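Side-chain contacts in sulfur oxidation protein soxB (Thermus thermophilus, PDB 2WDD), which acts as a thiosulfohydrolase of the sulfur oxidation (Sox) pathway, probably cleaving the sulfur-sulfur bond of a cysteine S-thiosulfonate at a two-manganese site: residues A[132-137]-A[174-179]; A[164-169]-A[234-239]. All coordinates share one frame; numbering follows the deposited sequence. Where two conformers were deposited one is given.

Interaction 1: A[132-137]-A[174-179]. With MN (manganese (II) ion), chain G; MN (manganese (II) ion), chain H.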
ATOM      1  N   ASP A 132      -6.238  -2.357  -4.521  1.00  9.17           N
ATOM      2  CA  ASP A 132      -6.092  -2.309  -3.058  1.00  8.42           C
ATOM      3  C   ASP A 132      -7.009  -1.202  -2.586  1.00 11.66           C
ATOM      4  O   ASP A 132      -6.630  -0.341  -1.794  1.00 12.12           O
ATOM      5  CB  ASP A 132      -4.654  -2.051  -2.610  1.00 10.01           C
ATOM      6  CG  ASP A 132      -3.839  -3.324  -2.539  1.00 10.01           C
ATOM      7  OD1 ASP A 132      -4.391  -4.401  -2.842  1.00 10.66           O
ATOM      8  OD2 ASP A 132      -2.651  -3.254  -2.178  1.00  9.51           O
ATOM      9  N   THR A 133      -8.227  -1.217  -3.116  1.00  9.74           N
ATOM     10  CA  THR A 133      -9.202  -0.191  -2.824  1.00  9.35           C
ATOM     11  C   THR A 133     -10.274  -0.660  -1.846  1.00 10.88           C
ATOM     12  O   THR A 133     -10.661   0.073  -0.942  1.00  9.70           O
ATOM     13  CB  THR A 133      -9.897   0.245  -4.134  1.00 14.62           C
ATOM     14  OG1 THR A 133      -8.904   0.548  -5.120  1.00 17.92           O
ATOM     15  CG2 THR A 133     -10.807   1.455  -3.904  1.00 13.34           C
ATOM     16  N   TRP A 134     -10.803  -1.849  -2.100  1.00 10.94           N
ATOM     17  CA  TRP A 134     -11.986  -2.338  -1.400  1.00 10.63           C
ATOM     18  C   TRP A 134     -11.862  -2.784   0.034  1.00 13.48           C
ATOM     19  O   TRP A 134     -12.883  -2.984   0.710  1.00 13.02           O
ATOM     20  CB  TRP A 134     -12.594  -3.514  -2.168  1.00  9.68           C
ATOM     21  CG  TRP A 134     -13.073  -3.206  -3.558  1.00 10.72           C
ATOM     22  CD1 TRP A 134     -13.234  -1.970  -4.137  1.00 13.27           C
ATOM     23  CD2 TRP A 134     -13.556  -4.160  -4.501  1.00 10.77           C
ATOM     24  NE1 TRP A 134     -13.752  -2.110  -5.406  1.00 12.94           N
ATOM     25  CE2 TRP A 134     -13.963  -3.445  -5.652  1.00 13.96           C
ATOM     26  CE3 TRP A 134     -13.631  -5.555  -4.512  1.00 11.93           C
ATOM     27  CZ2 TRP A 134     -14.429  -4.088  -6.799  1.00 13.39           C
ATOM     28  CZ3 TRP A 134     -14.115  -6.193  -5.642  1.00 13.44           C
ATOM     29  CH2 TRP A 134     -14.513  -5.454  -6.770  1.00 14.08           C
ATOM     30  N   THR A 135     -10.629  -3.027   0.465  1.00  9.20           N
ATOM     31  CA  THR A 135     -10.378  -3.658   1.746  1.00  8.68           C
ATOM     32  C   THR A 135      -9.639  -2.817   2.761  1.00 11.92           C
ATOM     33  O   THR A 135      -9.152  -1.720   2.459  1.00 12.13           O
ATOM     34  CB  THR A 135      -9.578  -4.958   1.485  1.00 11.63           C
ATOM     35  OG1 THR A 135      -8.415  -4.646   0.696  1.00 10.61           O
ATOM     36  CG2 THR A 135     -10.431  -5.960   0.706  1.00 12.04           C
ATOM     37  N   ASN A 136      -9.534  -3.379   3.967  1.00  9.86           N
ATOM     38  CA  ASN A 136      -8.692  -2.834   5.038  1.00  9.04           C
ATOM     39  C   ASN A 136      -9.118  -1.530   5.700  1.00 12.84           C
ATOM     40  O   ASN A 136      -8.300  -0.641   5.933  1.00 11.78           O
ATOM     41  CB  ASN A 136      -7.238  -2.777   4.579  1.00  9.84           C
ATOM     42  CG  ASN A 136      -6.846  -4.005   3.786  1.00 13.13           C
ATOM     43  OD1 ASN A 136      -6.481  -3.913   2.616  1.00  9.83           O
ATOM     44  ND2 ASN A 136      -6.952  -5.171   4.413  1.00 10.49           N
ATOM     45  N   SER A 137     -10.393  -1.440   6.059  1.00 10.00           N
ATOM     46  CA  SER A 137     -10.888  -0.259   6.748  1.00  9.69           C
ATOM     47  C   SER A 137     -12.162  -0.647   7.465  1.00 12.39           C
ATOM     48  O   SER A 137     -12.715  -1.705   7.209  1.00 12.07           O
ATOM     49  CB  SER A 137     -11.180   0.871   5.762  1.00 12.73           C
ATOM     50  OG  SER A 137     -12.367   0.600   5.019  1.00 12.94           O
ATOM     51  N   GLU A 174     -16.777 -11.338  -7.292  1.00 18.50           N
ATOM     52  CA  GLU A 174     -17.668 -11.383  -8.456  1.00 19.01           C
ATOM     53  C   GLU A 174     -18.976 -10.627  -8.210  1.00 21.77           C
ATOM     54  O   GLU A 174     -19.472  -9.917  -9.090  1.00 20.75           O
ATOM     55  CB  GLU A 174     -17.843 -12.815  -8.953  1.00 20.81           C
ATOM     56  CG  GLU A 174     -16.489 -13.458  -9.249  1.00 33.86           C
ATOM     57  CD  GLU A 174     -16.547 -14.612 -10.228  1.00 59.09           C
ATOM     58  OE1 GLU A 174     -15.648 -15.479 -10.162  1.00 48.72           O
ATOM     59  OE2 GLU A 174     -17.455 -14.634 -11.086  1.00 58.59           O
ATOM     60  N   GLU A 175     -19.508 -10.724  -6.995  1.00 17.99           N
ATOM     61  CA  GLU A 175     -20.715  -9.995  -6.626  0.50 17.51           C
ATOM     62  C   GLU A 175     -20.445  -8.497  -6.726  1.00 20.56           C
ATOM     63  O   GLU A 175     -21.243  -7.730  -7.277  1.00 20.41           O
ATOM     64  CB  GLU A 175     -21.109 -10.324  -5.182  0.50 18.91           C
ATOM     65  CG  GLU A 175     -22.110 -11.452  -5.038  0.50 25.78           C
ATOM     66  CD  GLU A 175     -22.596 -11.616  -3.612  0.50 39.27           C
ATOM     67  OE1 GLU A 175     -21.793 -11.406  -2.676  0.50 17.78           O
ATOM     68  OE2 GLU A 175     -23.785 -11.949  -3.428  0.50 37.70           O
ATOM     69  N   LEU A 176     -19.311  -8.077  -6.169  1.00 15.11           N
ATOM     70  CA  LEU A 176     -18.961  -6.671  -6.173  1.00 14.07           C
ATOM     71  C   LEU A 176     -18.665  -6.125  -7.564  1.00 16.46           C
ATOM     72  O   LEU A 176     -18.951  -4.967  -7.847  1.00 15.15           O
ATOM     73  CB  LEU A 176     -17.809  -6.397  -5.204  1.00 13.78           C
ATOM     74  CG  LEU A 176     -18.198  -6.566  -3.733  1.00 16.99           C
ATOM     75  CD1 LEU A 176     -16.983  -6.322  -2.830  1.00 16.29           C
ATOM     76  CD2 LEU A 176     -19.334  -5.608  -3.395  1.00 17.87           C
ATOM     77  N   LEU A 177     -18.128  -6.969  -8.435  1.00 13.79           N
ATOM     78  CA  LEU A 177     -17.849  -6.545  -9.806  1.00 14.50           C
ATOM     79  C   LEU A 177     -19.169  -6.304 -10.532  1.00 18.27           C
ATOM     80  O   LEU A 177     -19.235  -5.516 -11.476  1.00 17.14           O
ATOM     81  CB  LEU A 177     -16.980  -7.574 -10.523  1.00 14.60           C
ATOM     82  CG  LEU A 177     -15.493  -7.497 -10.148  1.00 18.75           C
ATOM     83  CD1 LEU A 177     -14.665  -8.571 -10.850  1.00 19.75           C
ATOM     84  CD2 LEU A 177     -14.929  -6.115 -10.430  1.00 19.45           C
ATOM     85  N   GLY A 178     -20.232  -6.959 -10.070  1.00 15.62           N
ATOM     86  CA  GLY A 178     -21.539  -6.738 -10.661  1.00 15.26           C
ATOM     87  C   GLY A 178     -22.015  -5.338 -10.321  1.00 19.72           C
ATOM     88  O   GLY A 178     -22.675  -4.673 -11.126  1.00 20.94           O
ATOM     89  N   LEU A 179     -21.685  -4.886  -9.115  1.00 16.02           N
ATOM     90  CA  LEU A 179     -22.076  -3.565  -8.654  1.00 15.42           C
ATOM     91  C   LEU A 179     -21.188  -2.457  -9.235  1.00 17.30           C
ATOM     92  O   LEU A 179     -21.666  -1.381  -9.555  1.00 17.08           O
ATOM     93  CB  LEU A 179     -22.068  -3.511  -7.119  1.00 15.36           C
ATOM     94  CG  LEU A 179     -22.388  -2.171  -6.447  1.00 20.53           C
ATOM     95  CD1 LEU A 179     -23.849  -1.766  -6.722  1.00 21.34           C
ATOM     96  CD2 LEU A 179     -22.130  -2.268  -4.944  1.00 22.09           C
TER
HETATM   97 MN    MN G1580      -1.556  -1.651  -1.138  0.90  8.37          MN
HETATM   98 MN    MN H1581      -0.942  -4.395  -3.094  0.90  7.88          MN
HETATM   99  O   HOH W   1      -0.087  -2.979  -1.779  0.75  7.96           O

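Interaction 2: A[164-169]-A[234-239]. With TBU (tertiary-butyl alcohol), chain E.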
ATOM      1  N   TRP A 164      -5.535  -6.855  -2.933  1.00  8.92           N
ATOM      2  CA  TRP A 164      -6.212  -7.228  -1.680  1.00  8.84           C
ATOM      3  C   TRP A 164      -7.700  -7.484  -1.825  1.00 11.43           C
ATOM      4  O   TRP A 164      -8.312  -8.086  -0.952  1.00 10.83           O
ATOM      5  CB  TRP A 164      -5.953  -6.207  -0.564  1.00  8.18           C
ATOM      6  CG  TRP A 164      -4.628  -6.414   0.115  1.00  8.36           C
ATOM      7  CD1 TRP A 164      -3.411  -5.932  -0.283  1.00 10.87           C
ATOM      8  CD2 TRP A 164      -4.405  -7.097   1.346  1.00  8.00           C
ATOM      9  NE1 TRP A 164      -2.431  -6.319   0.604  1.00  9.87           N
ATOM     10  CE2 TRP A 164      -3.022  -7.036   1.617  1.00 10.90           C
ATOM     11  CE3 TRP A 164      -5.239  -7.795   2.228  1.00  9.38           C
ATOM     12  CZ2 TRP A 164      -2.452  -7.660   2.728  1.00 10.69           C
ATOM     13  CZ3 TRP A 164      -4.665  -8.401   3.338  1.00 10.69           C
ATOM     14  CH2 TRP A 164      -3.290  -8.330   3.572  1.00 11.08           C
ATOM     15  N   GLU A 165      -8.278  -7.036  -2.934  1.00  8.79           N
ATOM     16  CA  GLU A 165      -9.687  -7.271  -3.217  1.00  9.03           C
ATOM     17  C   GLU A 165     -10.004  -8.755  -3.048  1.00 11.17           C
ATOM     18  O   GLU A 165     -11.070  -9.132  -2.538  1.00 10.04           O
ATOM     19  CB  GLU A 165      -9.946  -6.911  -4.684  1.00 10.15           C
ATOM     20  CG  GLU A 165     -10.212  -5.428  -4.937  1.00 12.17           C
ATOM     21  CD  GLU A 165      -9.012  -4.509  -4.700  1.00 11.02           C
ATOM     22  OE1 GLU A 165      -7.854  -4.941  -4.910  1.00 10.90           O
ATOM     23  OE2 GLU A 165      -9.269  -3.325  -4.383  1.00 12.41           O
ATOM     24  N   TRP A 166      -9.079  -9.597  -3.489  1.00  9.72           N
ATOM     25  CA  TRP A 166      -9.301 -11.034  -3.435  1.00 10.11           C
ATOM     26  C   TRP A 166      -9.407 -11.638  -2.047  1.00 12.07           C
ATOM     27  O   TRP A 166      -9.794 -12.799  -1.923  1.00 11.48           O
ATOM     28  CB  TRP A 166      -8.275 -11.767  -4.283  1.00 10.17           C
ATOM     29  CG  TRP A 166      -8.420 -11.377  -5.726  1.00 11.11           C
ATOM     30  CD1 TRP A 166      -7.719 -10.406  -6.381  1.00 13.76           C
ATOM     31  CD2 TRP A 166      -9.428 -11.832  -6.638  1.00 10.86           C
ATOM     32  NE1 TRP A 166      -8.212 -10.243  -7.657  1.00 12.87           N
ATOM     33  CE2 TRP A 166      -9.258 -11.111  -7.842  1.00 13.66           C
ATOM     34  CE3 TRP A 166     -10.448 -12.788  -6.563  1.00 12.20           C
ATOM     35  CZ2 TRP A 166     -10.046 -11.339  -8.972  1.00 13.02           C
ATOM     36  CZ3 TRP A 166     -11.251 -12.988  -7.677  1.00 13.63           C
ATOM     37  CH2 TRP A 166     -11.037 -12.275  -8.869  1.00 13.89           C
ATOM     38  N   THR A 167      -9.057 -10.874  -1.008  1.00  9.85           N
ATOM     39  CA  THR A 167      -9.162 -11.398   0.354  1.00  8.97           C
ATOM     40  C   THR A 167     -10.613 -11.396   0.816  1.00 12.82           C
ATOM     41  O   THR A 167     -10.920 -11.842   1.923  1.00 12.14           O
ATOM     42  CB  THR A 167      -8.220 -10.695   1.353  1.00 11.11           C
ATOM     43  OG1 THR A 167      -8.584  -9.322   1.491  1.00 10.41           O
ATOM     44  CG2 THR A 167      -6.770 -10.815   0.898  1.00 12.29           C
ATOM     45  N   LEU A 168     -11.506 -10.923  -0.051  1.00 11.29           N
ATOM     46  CA  LEU A 168     -12.938 -10.977   0.229  1.00 11.02           C
ATOM     47  C   LEU A 168     -13.459 -12.328  -0.255  1.00 15.36           C
ATOM     48  O   LEU A 168     -14.591 -12.702   0.046  1.00 15.31           O
ATOM     49  CB  LEU A 168     -13.690  -9.865  -0.500  1.00 10.77           C
ATOM     50  CG  LEU A 168     -13.400  -8.443  -0.012  1.00 13.40           C
ATOM     51  CD1 LEU A 168     -14.004  -7.425  -0.957  1.00 13.66           C
ATOM     52  CD2 LEU A 168     -13.908  -8.234   1.407  1.00 15.28           C
ATOM     53  N   GLY A 169     -12.636 -13.042  -1.017  1.00 12.69           N
ATOM     54  CA  GLY A 169     -12.997 -14.324  -1.606  1.00 12.97           C
ATOM     55  C   GLY A 169     -13.520 -14.131  -3.025  1.00 17.55           C
ATOM     56  O   GLY A 169     -14.119 -13.103  -3.326  1.00 16.24           O
ATOM     57  N   LEU A 234      -7.991 -19.938  -9.598  1.00 14.18           N
ATOM     58  CA  LEU A 234      -7.382 -18.843 -10.343  1.00 14.14           C
ATOM     59  C   LEU A 234      -5.864 -18.857 -10.323  1.00 16.93           C
ATOM     60  O   LEU A 234      -5.247 -19.249  -9.327  1.00 16.81           O
ATOM     61  CB  LEU A 234      -7.833 -17.512  -9.754  1.00 13.78           C
ATOM     62  CG  LEU A 234      -9.339 -17.272  -9.717  1.00 17.99           C
ATOM     63  CD1 LEU A 234      -9.673 -15.951  -9.029  1.00 19.10           C
ATOM     64  CD2 LEU A 234      -9.879 -17.304 -11.129  1.00 19.72           C
ATOM     65  N   SER A 235      -5.271 -18.352 -11.405  1.00 13.87           N
ATOM     66  CA  SER A 235      -3.834 -18.136 -11.491  1.00 13.12           C
ATOM     67  C   SER A 235      -3.667 -16.639 -11.776  1.00 15.85           C
ATOM     68  O   SER A 235      -4.431 -16.071 -12.549  1.00 15.10           O
ATOM     69  CB  SER A 235      -3.214 -18.923 -12.634  1.00 14.20           C
ATOM     70  OG  SER A 235      -1.846 -18.567 -12.772  1.00 18.05           O
ATOM     71  N   PHE A 236      -2.680 -16.011 -11.141  1.00 13.04           N
ATOM     72  CA  PHE A 236      -2.406 -14.581 -11.307  1.00 12.98           C
ATOM     73  C   PHE A 236      -0.987 -14.412 -11.865  1.00 17.23           C
ATOM     74  O   PHE A 236      -0.448 -13.300 -11.915  1.00 17.09           O
ATOM     75  CB  PHE A 236      -2.421 -13.904  -9.923  1.00 14.55           C
ATOM     76  CG  PHE A 236      -3.790 -13.651  -9.374  1.00 15.79           C
ATOM     77  CD1 PHE A 236      -4.277 -12.357  -9.281  1.00 17.59           C
ATOM     78  CD2 PHE A 236      -4.569 -14.691  -8.883  1.00 19.40           C
ATOM     79  CE1 PHE A 236      -5.527 -12.106  -8.764  1.00 19.36           C
ATOM     80  CE2 PHE A 236      -5.838 -14.436  -8.378  1.00 21.50           C
ATOM     81  CZ  PHE A 236      -6.319 -13.143  -8.338  1.00 18.96           C
ATOM     82  N   ALA A 237      -0.335 -15.527 -12.176  1.00 15.59           N
ATOM     83  CA  ALA A 237       1.067 -15.499 -12.584  1.00 16.71           C
ATOM     84  C   ALA A 237       1.473 -14.407 -13.568  1.00 19.99           C
ATOM     85  O   ALA A 237       0.760 -14.127 -14.530  1.00 18.92           O
ATOM     86  CB  ALA A 237       1.504 -16.864 -13.109  1.00 18.49           C
ATOM     87  N   LEU A 238       2.631 -13.807 -13.313  1.00 18.94           N
ATOM     88  CA  LEU A 238       3.197 -12.822 -14.219  1.00 19.77           C
ATOM     89  C   LEU A 238       3.519 -13.610 -15.493  1.00 23.66           C
ATOM     90  O   LEU A 238       4.206 -14.635 -15.440  1.00 23.04           O
ATOM     91  CB  LEU A 238       4.485 -12.242 -13.622  1.00 20.28           C
ATOM     92  CG  LEU A 238       5.348 -11.365 -14.531  1.00 24.90           C
ATOM     93  CD1 LEU A 238       4.688 -10.016 -14.750  1.00 25.08           C
ATOM     94  CD2 LEU A 238       6.738 -11.193 -13.941  1.00 27.98           C
ATOM     95  N   ASP A 239       2.979 -13.162 -16.618  1.00 19.70           N
ATOM     96  CA  ASP A 239       3.148 -13.860 -17.889  1.00 19.49           C
ATOM     97  C   ASP A 239       3.574 -12.846 -18.946  1.00 22.48           C
ATOM     98  O   ASP A 239       2.735 -12.189 -19.567  1.00 21.87           O
ATOM     99  CB  ASP A 239       1.818 -14.510 -18.282  1.00 21.11           C
ATOM    100  CG  ASP A 239       1.956 -15.524 -19.406  1.00 27.59           C
ATOM    101  OD1 ASP A 239       2.867 -15.376 -20.251  1.00 27.38           O
ATOM    102  OD2 ASP A 239       1.109 -16.439 -19.472  1.00 30.21           O
TER
HETATM  103  O   TBU E1577      -0.985 -17.554  -9.365  1.00 24.14           O
HETATM  104  C   TBU E1577       0.036 -18.556  -9.586  1.00 26.88           C
HETATM  105  C1  TBU E1577      -0.422 -19.546 -10.623  1.00 28.28           C
HETATM  106  C2  TBU E1577       1.377 -18.006 -10.096  1.00 28.91           C
HETATM  107  C3  TBU E1577       0.275 -19.298  -8.282  1.00 28.48           C

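Interaction 1: A[132-137]-A[174-179]
Trp134 meets helix 170-179 through apolar contacts alone, its six-membered ring resting against Leu176 and Leu177. The CB of Leu176 makes an off-centre CH-pi contact, 4.1 Å from the centroid of that ring and 29° off its normal, while CD1 of the same leucine lies 3.8 Å from Trp134 CE3. Leu177 arrives from another side: its CD2 sits at the ring edge, near the plane, 3.7 Å from Trp134 CH2. Trp134 CG stands anti to the carbonyl carbon (chi1 -62°), a setting that carries the indole away from the loop backbone to the helix. A broad flat ring suits this place because its outer carbons CE3, CZ3 and CH2 can serve two successive leucines, Leu176 with CB and CD1, Leu177 with CD2; its NE1 finds a polar partner in Gln152.

One side-chain hydrogen bond lies within the loop. Thr135 OG1 donates to Asn136 OD1 over 2.8 Å, reaching it from above the carbonyl plane, 62° out of it.

Metal coordination occupies the loop's start. OD2 of Asp132 bridges both manganese ions, 2.2 Å from each, and a water also joins the pair; an aspartate suits this place, since a single anionic oxygen can serve two cations. Asp36, His38, His163, His263, His286 and His288 complete the coordination, an arrangement characteristic of the dinuclear site of metallophosphoesterase-type domains.

Interaction 2: A[164-169]-A[234-239]
Trp166 offers a face of its indole to the edge of Phe236 in a T-shaped (edge-to-face) pair, the five-membered ring and the phenyl ring having centroids 4.7 Å apart and planes at 83°. From CB, the first step places CG anti to the carbonyl carbon (chi1 -63°), sending the ring toward segment 234-239; CG itself is 3.8 Å from Phe236 CZ. Next, CD1 has the same CZ at 3.6 Å, and NE1 has Phe236 CE1 over the ring face at 3.5 Å. The N-H itself goes to Ser162 OG, so the one polar atom of this buried ring is satisfied. CE2 again meets Phe236 CZ, whereas the far rim turns to an aliphatic partner: CZ3 lies 3.6 Å from Leu234 CD1, which approaches obliquely. Replacing Trp166 by an alanine is likely to leave the Phe236 edge and the Leu234 methyl without their aromatic surface, and Ser162 without its indole donor.

Phe236 is also held at its backbone, its N giving an almost straight 2.9 Å bond to O of the bound tertiary-butyl alcohol. On the other segment, Thr167 OG1 donates to Trp164 O in the carbonyl plane, beside the backbone bond from Thr167 N, so two donors of one residue grip this oxygen within the 3-10 turn. With no polar bond joining the segments, their fit depends on ring shape, the apolar packing of Leu234 and the weak attraction of phenyl C-H groups for indole pi electrons.

From the N terminus, the chain passes 132-137 after strand 124-129, then 164-169, then 174-179 on helix 170-179, and lastly 234-239 at the short strand 234-235. Interaction 1 therefore closes a loop across 36 residues and interaction 2 one across 64, and because their segments alternate, the two loops cross. They also touch directly: Asp132 OD1 accepts from Trp164 N at 2.7 Å, Glu165 OE2 accepts from Thr133 N, and Leu176 CD1 packs on Leu168 CD1. Together they tie the metal-bearing loop to helix 170-179 and, through the 3-10 turn leading into it, to strand 234-235 and the pocket where a tertiary-butyl alcohol is bound in this crystal.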